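Local coordinates for sensor protein KdpD (PDB 4Y2F), which is a membrane histidine kinase that probably senses potassium limitation and signals by phosphoryl transfer, and is represented here by its GAF domain, at residues Q38-L41 / K47-P50; A30-A35 / E122-L127; P86-P91 / E116-L121. One frame throughout, in Å; residues are numbered along the deposited sequence.

Contact 1: residues Q38-L41 / K47-P50; sequences QVLL and KLQP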
loop_
_atom_site.group_PDB
_atom_site.type_symbol
_atom_site.label_atom_id
_atom_site.label_comp_id
_atom_site.label_asym_id
_atom_site.label_seq_id
_atom_site.Cartn_x
_atom_site.Cartn_y
_atom_site.Cartn_z
ATOM N N GLN A 38 16.450 10.117 -1.585
ATOM C CA GLN A 38 15.850 11.439 -1.649
ATOM C C GLN A 38 14.539 11.329 -2.413
ATOM O O GLN A 38 14.519 10.852 -3.556
ATOM C CB GLN A 38 16.773 12.366 -2.432
ATOM C CG GLN A 38 16.164 13.719 -2.699
ATOM C CD GLN A 38 16.193 14.588 -1.474
ATOM O OE1 GLN A 38 17.261 14.911 -0.969
ATOM N NE2 GLN A 38 15.017 14.966 -0.977
ATOM N N VAL A 39 13.458 11.764 -1.779
ATOM C CA VAL A 39 12.164 11.899 -2.433
ATOM C C VAL A 39 12.098 13.264 -3.106
ATOM O O VAL A 39 12.485 14.286 -2.515
ATOM C CB VAL A 39 11.024 11.703 -1.416
ATOM C CG1 VAL A 39 9.680 12.138 -1.998
ATOM C CG2 VAL A 39 10.963 10.234 -0.976
ATOM N N LEU A 40 11.627 13.265 -4.353
ATOM C CA LEU A 40 11.446 14.467 -5.160
ATOM C C LEU A 40 9.965 14.613 -5.484
ATOM O O LEU A 40 9.325 13.654 -5.925
ATOM C CB LEU A 40 12.233 14.329 -6.467
ATOM C CG LEU A 40 13.734 14.061 -6.300
ATOM C CD1 LEU A 40 14.413 13.861 -7.659
ATOM C CD2 LEU A 40 14.376 15.197 -5.544
ATOM N N LEU A 41 9.430 15.822 -5.296
ATOM C CA LEU A 41 8.011 16.083 -5.483
ATOM C C LEU A 41 7.815 17.205 -6.496
ATOM O O LEU A 41 8.623 18.142 -6.548
ATOM C CB LEU A 41 7.351 16.481 -4.154
ATOM C CG LEU A 41 7.458 15.402 -3.072
ATOM C CD1 LEU A 41 6.843 15.880 -1.780
ATOM C CD2 LEU A 41 6.807 14.096 -3.527
ATOM N N LYS A 47 7.561 20.530 -12.033
ATOM C CA LYS A 47 9.007 20.353 -11.972
ATOM C C LYS A 47 9.422 19.877 -10.585
ATOM O O LYS A 47 8.944 20.387 -9.567
ATOM C CB LYS A 47 9.731 21.655 -12.317
ATOM C CG LYS A 47 9.544 22.113 -13.755
ATOM C CD LYS A 47 10.045 21.079 -14.751
ATOM C CE LYS A 47 9.654 21.462 -16.164
ATOM N NZ LYS A 47 8.188 21.722 -16.259
ATOM N N LEU A 48 10.327 18.903 -10.553
ATOM C CA LEU A 48 10.654 18.201 -9.319
ATOM C C LEU A 48 11.500 19.060 -8.391
ATOM O O LEU A 48 12.383 19.800 -8.833
ATOM C CB LEU A 48 11.416 16.921 -9.645
ATOM C CG LEU A 48 10.586 15.864 -10.364
ATOM C CD1 LEU A 48 11.508 14.751 -10.802
ATOM C CD2 LEU A 48 9.490 15.318 -9.441
ATOM N N GLN A 49 11.239 18.939 -7.092
ATOM C CA GLN A 49 12.012 19.630 -6.075
ATOM C C GLN A 49 12.273 18.680 -4.917
ATOM O O GLN A 49 11.422 17.845 -4.590
ATOM C CB GLN A 49 11.278 20.878 -5.560
ATOM C CG GLN A 49 10.774 21.815 -6.649
ATOM C CD GLN A 49 11.887 22.561 -7.375
ATOM O OE1 GLN A 49 13.054 22.503 -6.983
ATOM N NE2 GLN A 49 11.524 23.271 -8.440
ATOM N N PRO A 50 13.442 18.786 -4.270
ATOM C CA PRO A 50 14.497 19.770 -4.560
ATOM C C PRO A 50 15.347 19.458 -5.802
ATOM O O PRO A 50 15.327 18.335 -6.311
ATOM C CB PRO A 50 15.365 19.730 -3.296
ATOM C CG PRO A 50 15.145 18.378 -2.720
ATOM C CD PRO A 50 13.730 17.996 -3.056
#
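Leu40 lays its CD2 methyl against the ring of Pro50, 3.8 Å from Pro50 CD, the two side chains meeting at about a right angle. The same methyl lies close to the carbonyl oxygen of Pro50, while Leu40 CB faces Leu48 CD2 at 4.2 Å, so that Leu40 touches both Leu48 and Pro50. Pro50 follows a cis peptide bond, and its CG is also approached by the Gln38 amide, with NE2 of Gln38 3.8 Å from CG of Pro50. A bend at chi2 (77°) turns the Gln38 amide back along its own strand, where a nearly straight bond of 3.0 Å from Gln38 NE2 to Val39 O holds it.

The backbones pair as an antiparallel beta hairpin. Leu41 and Gln49 form a hydrogen-bonded pair, with Leu41 N to Gln49 O at 2.9 Å and Gln49 N to Leu41 O at 2.8 Å; the first is the straighter, at 170°. CA-H...O contacts from Leu40 to Gln49 O and from Leu48 to Leu41 O flank them. Asp43, in the connecting turn, binds the Gln49 amide and Lys47 N.

Strand 48-49 ends the GAF sheet within this chain; Leu48 packs on Leu101 of strand 97-106 and Phe69 of helix 62-71, whereas Val39 and Leu41 lie against helix 18-33.

Contact 2: residues A30-A35 / E122-L127; sequences ASTFHA and ETFTLL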
loop_
_atom_site.group_PDB
_atom_site.type_symbol
_atom_site.label_atom_id
_atom_site.label_comp_id
_atom_site.label_asym_id
_atom_site.label_seq_id
_atom_site.Cartn_x
_atom_site.Cartn_y
_atom_site.Cartn_z
ATOM N N ALA A 30 16.095 4.180 3.809
ATOM C CA ALA A 30 17.494 4.137 4.236
ATOM C C ALA A 30 17.774 2.951 5.135
ATOM O O ALA A 30 18.767 2.239 4.946
ATOM C CB ALA A 30 17.866 5.401 5.003
ATOM N N SER A 31 16.914 2.726 6.125
ATOM C CA SER A 31 17.134 1.653 7.080
ATOM C C SER A 31 16.896 0.283 6.445
ATOM O O SER A 31 17.728 -0.622 6.575
ATOM C CB SER A 31 16.231 1.871 8.299
ATOM O OG SER A 31 16.132 0.704 9.082
ATOM N N THR A 32 15.764 0.111 5.753
ATOM C CA THR A 32 15.400 -1.203 5.235
ATOM C C THR A 32 16.326 -1.636 4.106
ATOM O O THR A 32 16.646 -2.822 3.983
ATOM C CB THR A 32 13.958 -1.163 4.726
ATOM O OG1 THR A 32 13.095 -0.814 5.819
ATOM C CG2 THR A 32 13.533 -2.496 4.120
ATOM N N PHE A 33 16.734 -0.697 3.243
ATOM C CA PHE A 33 17.476 -1.043 2.036
ATOM C C PHE A 33 18.930 -0.620 2.103
ATOM O O PHE A 33 19.633 -0.700 1.091
ATOM C CB PHE A 33 16.770 -0.479 0.801
ATOM C CG PHE A 33 15.401 -1.054 0.605
ATOM C CD1 PHE A 33 15.257 -2.302 0.017
ATOM C CD2 PHE A 33 14.275 -0.388 1.080
ATOM C CE1 PHE A 33 14.013 -2.867 -0.137
ATOM C CE2 PHE A 33 13.027 -0.953 0.932
ATOM C CZ PHE A 33 12.897 -2.197 0.323
ATOM N N HIS A 34 19.396 -0.185 3.271
ATOM C CA HIS A 34 20.807 0.161 3.476
ATOM C C HIS A 34 21.290 1.128 2.404
ATOM O O HIS A 34 22.254 0.861 1.668
ATOM C CB HIS A 34 21.663 -1.100 3.489
ATOM C CG HIS A 34 21.222 -2.099 4.508
ATOM N ND1 HIS A 34 21.430 -1.919 5.855
ATOM C CD2 HIS A 34 20.558 -3.270 4.376
ATOM C CE1 HIS A 34 20.923 -2.952 6.515
ATOM N NE2 HIS A 34 20.388 -3.782 5.636
ATOM N N ALA A 35 20.605 2.265 2.326
ATOM C CA ALA A 35 20.772 3.163 1.189
ATOM C C ALA A 35 20.536 4.591 1.627
ATOM O O ALA A 35 19.875 4.849 2.634
ATOM C CB ALA A 35 19.771 2.826 0.081
ATOM N N GLU A 122 9.592 -2.144 -4.521
ATOM C CA GLU A 122 8.420 -1.709 -5.270
ATOM C C GLU A 122 7.203 -1.570 -4.367
ATOM O O GLU A 122 6.420 -0.620 -4.512
ATOM C CB GLU A 122 8.133 -2.652 -6.426
ATOM C CG GLU A 122 6.922 -2.184 -7.202
ATOM C CD GLU A 122 6.716 -2.949 -8.463
ATOM O OE1 GLU A 122 7.386 -2.628 -9.463
ATOM O OE2 GLU A 122 5.895 -3.885 -8.445
ATOM N N THR A 123 7.030 -2.492 -3.422
ATOM C CA THR A 123 5.913 -2.384 -2.494
ATOM C C THR A 123 6.055 -1.138 -1.636
ATOM O O THR A 123 5.069 -0.434 -1.386
ATOM C CB THR A 123 5.838 -3.631 -1.622
ATOM O OG1 THR A 123 5.747 -4.797 -2.457
ATOM C CG2 THR A 123 4.609 -3.579 -0.736
ATOM N N PHE A 124 7.282 -0.827 -1.201
ATOM C CA PHE A 124 7.499 0.410 -0.453
ATOM C C PHE A 124 7.072 1.629 -1.268
ATOM O O PHE A 124 6.353 2.503 -0.760
ATOM C CB PHE A 124 8.967 0.523 -0.027
ATOM C CG PHE A 124 9.275 -0.137 1.284
ATOM C CD1 PHE A 124 9.222 -1.516 1.414
ATOM C CD2 PHE A 124 9.628 0.622 2.391
ATOM C CE1 PHE A 124 9.504 -2.125 2.631
ATOM C CE2 PHE A 124 9.917 0.022 3.604
ATOM C CZ PHE A 124 9.842 -1.348 3.730
ATOM N N THR A 125 7.495 1.718 -2.535
ATOM C CA THR A 125 7.143 2.897 -3.324
ATOM C C THR A 125 5.641 2.996 -3.555
ATOM O O THR A 125 5.107 4.105 -3.675
ATOM C CB THR A 125 7.894 2.934 -4.659
ATOM O OG1 THR A 125 7.485 1.844 -5.496
ATOM C CG2 THR A 125 9.405 2.886 -4.443
ATOM N N LEU A 126 4.940 1.860 -3.594
ATOM C CA LEU A 126 3.491 1.900 -3.740
ATOM C C LEU A 126 2.835 2.501 -2.501
ATOM O O LEU A 126 1.911 3.316 -2.615
ATOM C CB LEU A 126 2.973 0.490 -3.994
ATOM C CG LEU A 126 1.472 0.280 -4.099
ATOM C CD1 LEU A 126 0.876 1.212 -5.154
ATOM C CD2 LEU A 126 1.234 -1.160 -4.469
ATOM N N LEU A 127 3.318 2.138 -1.313
ATOM C CA LEU A 127 2.757 2.708 -0.090
ATOM C C LEU A 127 3.069 4.198 0.015
ATOM O O LEU A 127 2.201 4.996 0.398
ATOM C CB LEU A 127 3.296 1.957 1.123
ATOM C CG LEU A 127 2.830 0.527 1.342
ATOM C CD1 LEU A 127 3.198 0.194 2.754
ATOM C CD2 LEU A 127 1.332 0.393 1.166
#
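Phe33 drives the edge of its ring into the face of Phe124, a T-shaped stack with the planes 84° apart and the ring centroids separated by 5.1 Å. The leading atom is Phe33 CE2, which stands 3.8 Å above the plane of the Phe124 ring and over its centre, 3.9 Å from Phe124 CG. Phe33 CZ comes down beside it, over the CD1 side of the same ring. Both side chains leave their helices toward each other.

Apolar contact is extended by Thr32. Its CG2 methyl reaches Phe124 CZ at 3.9 Å and also covers one face of the neighbouring Phe33 ring, near the edge of that ring. With CG2 anti to the backbone nitrogen, the methyl of Thr32 is brought to the far end of the Phe124 ring. These side chains join the C-terminal end of helix 18-33 to the long helix 115-142 on one side of the GAF sheet, and Leu5 and Met8 of helix 4-13 pack on Phe124 as well.

The hydroxyls of Thr32 and Thr125 have polar partners of their own. Thr32 OG1 hydrogen-bonds to Asp4 and to Phe28 O. On the other helix, Thr125 OG1 donates to Glu122 O at 2.9 Å, and Leu126 N reaches that oxygen on the same side of the carbonyl plane. Thr123, Leu126 and Leu127 pack against Thr123, Leu127 and Leu126 of the second subunit.

Contact 3: residues P86-P91 / E116-L121; sequences PYQILP and EQQRLL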
loop_
_atom_site.group_PDB
_atom_site.type_symbol
_atom_site.label_atom_id
_atom_site.label_comp_id
_atom_site.label_asym_id
_atom_site.label_seq_id
_atom_site.Cartn_x
_atom_site.Cartn_y
_atom_site.Cartn_z
ATOM N N PRO A 86 25.211 4.423 -10.172
ATOM C CA PRO A 86 25.147 3.634 -8.932
ATOM C C PRO A 86 23.905 3.908 -8.100
ATOM O O PRO A 86 23.946 3.722 -6.873
ATOM C CB PRO A 86 26.399 4.100 -8.183
ATOM C CG PRO A 86 26.490 5.543 -8.556
ATOM C CD PRO A 86 26.100 5.583 -10.038
ATOM N N TYR A 87 22.812 4.325 -8.729
ATOM C CA TYR A 87 21.568 4.603 -8.018
ATOM C C TYR A 87 20.399 4.229 -8.918
ATOM O O TYR A 87 20.545 4.034 -10.131
ATOM C CB TYR A 87 21.466 6.085 -7.626
ATOM C CG TYR A 87 21.635 7.049 -8.789
ATOM C CD1 TYR A 87 20.578 7.362 -9.621
ATOM C CD2 TYR A 87 22.880 7.615 -9.068
ATOM C CE1 TYR A 87 20.727 8.227 -10.693
ATOM C CE2 TYR A 87 23.035 8.493 -10.125
ATOM C CZ TYR A 87 21.963 8.780 -10.952
ATOM O OH TYR A 87 22.100 9.655 -12.036
ATOM N N GLN A 88 19.224 4.114 -8.310
ATOM C CA GLN A 88 17.980 3.943 -9.049
ATOM C C GLN A 88 17.139 5.209 -8.951
ATOM O O GLN A 88 17.146 5.900 -7.933
ATOM C CB GLN A 88 17.163 2.791 -8.477
ATOM C CG GLN A 88 17.903 1.473 -8.480
ATOM C CD GLN A 88 16.983 0.343 -8.122
ATOM O OE1 GLN A 88 16.747 0.092 -6.955
ATOM N NE2 GLN A 88 16.433 -0.325 -9.127
ATOM N N ILE A 89 16.399 5.500 -10.026
ATOM C CA ILE A 89 15.417 6.576 -10.048
ATOM C C ILE A 89 14.064 5.894 -10.221
ATOM O O ILE A 89 13.796 5.285 -11.268
ATOM C CB ILE A 89 15.678 7.561 -11.191
ATOM C CG1 ILE A 89 17.014 8.272 -10.973
ATOM C CG2 ILE A 89 14.562 8.581 -11.250
ATOM C CD1 ILE A 89 17.334 9.254 -12.103
ATOM N N LEU A 90 13.207 5.981 -9.196
ATOM C CA LEU A 90 11.976 5.184 -9.149
ATOM C C LEU A 90 10.744 6.074 -9.059
ATOM O O LEU A 90 10.633 6.892 -8.125
ATOM C CB LEU A 90 12.009 4.209 -7.967
ATOM C CG LEU A 90 13.192 3.245 -8.028
ATOM C CD1 LEU A 90 13.232 2.437 -6.751
ATOM C CD2 LEU A 90 13.100 2.325 -9.237
ATOM N N PRO A 91 9.793 5.946 -9.968
ATOM C CA PRO A 91 8.549 6.711 -9.821
ATOM C C PRO A 91 7.708 6.209 -8.658
ATOM O O PRO A 91 7.617 5.007 -8.390
ATOM C CB PRO A 91 7.839 6.493 -11.158
ATOM C CG PRO A 91 8.394 5.207 -11.679
ATOM C CD PRO A 91 9.831 5.158 -11.209
ATOM N N GLU A 116 14.507 -10.201 -5.139
ATOM C CA GLU A 116 13.623 -10.144 -3.985
ATOM C C GLU A 116 13.633 -8.761 -3.332
ATOM O O GLU A 116 12.581 -8.258 -2.914
ATOM C CB GLU A 116 14.009 -11.231 -2.988
ATOM C CG GLU A 116 13.171 -11.174 -1.705
ATOM C CD GLU A 116 13.338 -12.384 -0.814
ATOM O OE1 GLU A 116 14.364 -13.086 -0.933
ATOM O OE2 GLU A 116 12.429 -12.632 0.007
ATOM N N GLN A 117 14.802 -8.124 -3.238
ATOM C CA GLN A 117 14.853 -6.771 -2.682
ATOM C C GLN A 117 14.138 -5.773 -3.578
ATOM O O GLN A 117 13.421 -4.890 -3.086
ATOM C CB GLN A 117 16.300 -6.329 -2.461
ATOM C CG GLN A 117 17.013 -7.120 -1.403
ATOM C CD GLN A 117 16.332 -7.010 -0.064
ATOM O OE1 GLN A 117 15.920 -5.925 0.345
ATOM N NE2 GLN A 117 16.185 -8.135 0.620
ATOM N N GLN A 118 14.352 -5.876 -4.886
ATOM C CA GLN A 118 13.622 -5.019 -5.827
ATOM C C GLN A 118 12.115 -5.156 -5.676
ATOM O O GLN A 118 11.390 -4.158 -5.749
ATOM C CB GLN A 118 14.036 -5.352 -7.263
ATOM C CG GLN A 118 15.471 -4.895 -7.566
ATOM C CD GLN A 118 15.566 -3.393 -7.581
ATOM O OE1 GLN A 118 14.980 -2.759 -8.471
ATOM N NE2 GLN A 118 16.256 -2.815 -6.618
ATOM N N ARG A 119 11.613 -6.379 -5.474
ATOM C CA ARG A 119 10.174 -6.549 -5.320
ATOM C C ARG A 119 9.692 -5.905 -4.025
ATOM O O ARG A 119 8.630 -5.266 -4.006
ATOM C CB ARG A 119 9.811 -8.034 -5.375
ATOM C CG ARG A 119 10.057 -8.649 -6.756
ATOM C CD ARG A 119 9.501 -10.066 -6.899
ATOM N NE ARG A 119 10.116 -11.039 -5.996
ATOM C CZ ARG A 119 11.179 -11.786 -6.292
ATOM N NH1 ARG A 119 11.795 -11.659 -7.463
ATOM N NH2 ARG A 119 11.651 -12.645 -5.401
ATOM N N LEU A 120 10.484 -6.007 -2.954
ATOM C CA LEU A 120 10.122 -5.353 -1.697
ATOM C C LEU A 120 10.133 -3.842 -1.859
ATOM O O LEU A 120 9.213 -3.145 -1.394
ATOM C CB LEU A 120 11.063 -5.790 -0.572
ATOM C CG LEU A 120 10.720 -5.125 0.758
ATOM C CD1 LEU A 120 9.327 -5.555 1.244
ATOM C CD2 LEU A 120 11.773 -5.482 1.792
ATOM N N LEU A 121 11.155 -3.312 -2.541
ATOM C CA LEU A 121 11.240 -1.872 -2.733
ATOM C C LEU A 121 10.064 -1.361 -3.547
ATOM O O LEU A 121 9.555 -0.266 -3.281
ATOM C CB LEU A 121 12.567 -1.531 -3.401
ATOM C CG LEU A 121 12.832 -0.043 -3.679
ATOM C CD1 LEU A 121 12.749 0.795 -2.421
ATOM C CD2 LEU A 121 14.225 0.090 -4.323
#
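Gln88 and Gln118 exchange a reciprocal pair of amide hydrogen bonds. Gln88 NE2 donates to Gln118 OE1 at 2.9 Å, and Gln118 NE2 returns a bond of 3.0 Å to Gln88 OE1, each nearly straight. The two side chains reach out to each other from strand and helix, yet the amides are not coplanar: their planes are turned 49° apart. Each oxygen lies close to the amide plane of its donor, whereas each donor is tilted 29° from the carbonyl plane of its acceptor.

The residues reach this meeting point differently. Gln88 runs extended beyond CG from strand 88-94, while Gln118 starts out along the flank of helix 115-142 and is brought round to the strand by a bend at chi2. Beyond the pair, Gln118 NE2 also bonds to Leu112 O, and Gln88 NE2 makes a weak bond to Ala77 O.

Next to the amides, Leu121 CD2 lies 3.6 Å from Gln88 OE1 and 3.5 Å from Leu90 CD1. Gln88 and Leu90, alternate residues of the strand, direct their CB atoms to the helix, which packs over this part of the GAF sheet with strand 88-91 and helix 116-121 inclined at 39°. Met113 touches both glutamines.

Two neutral side chains therefore supply a donor and an acceptor each, and the mutual bonding gives each amide oxygen a donor, Gln88 OE1 right beside the Leu121 methyl, without bringing a charge into the strand-helix interface.

Contacts 2 and 3 share helix 115-142 and have centres about 8 Å apart. They meet directly where Phe33 CZ lies 3.5 Å from Leu121 CA and 3.7 Å from Leu120 CG, so the aromatic ring spans from the helix pair to the strand-helix interface. Contact 1 lies about 17 Å, centre to centre, from each of them, across the centre of the chain. It connects to contact 2 through sequence, since helix 18-33 leads into strand 35-42, and to contact 3 through the common sheet, in which strand 97-106 separates strands 35-42 and 88-94. Contacts 1 and 3 both fall inside the chain loop closed by contact 2.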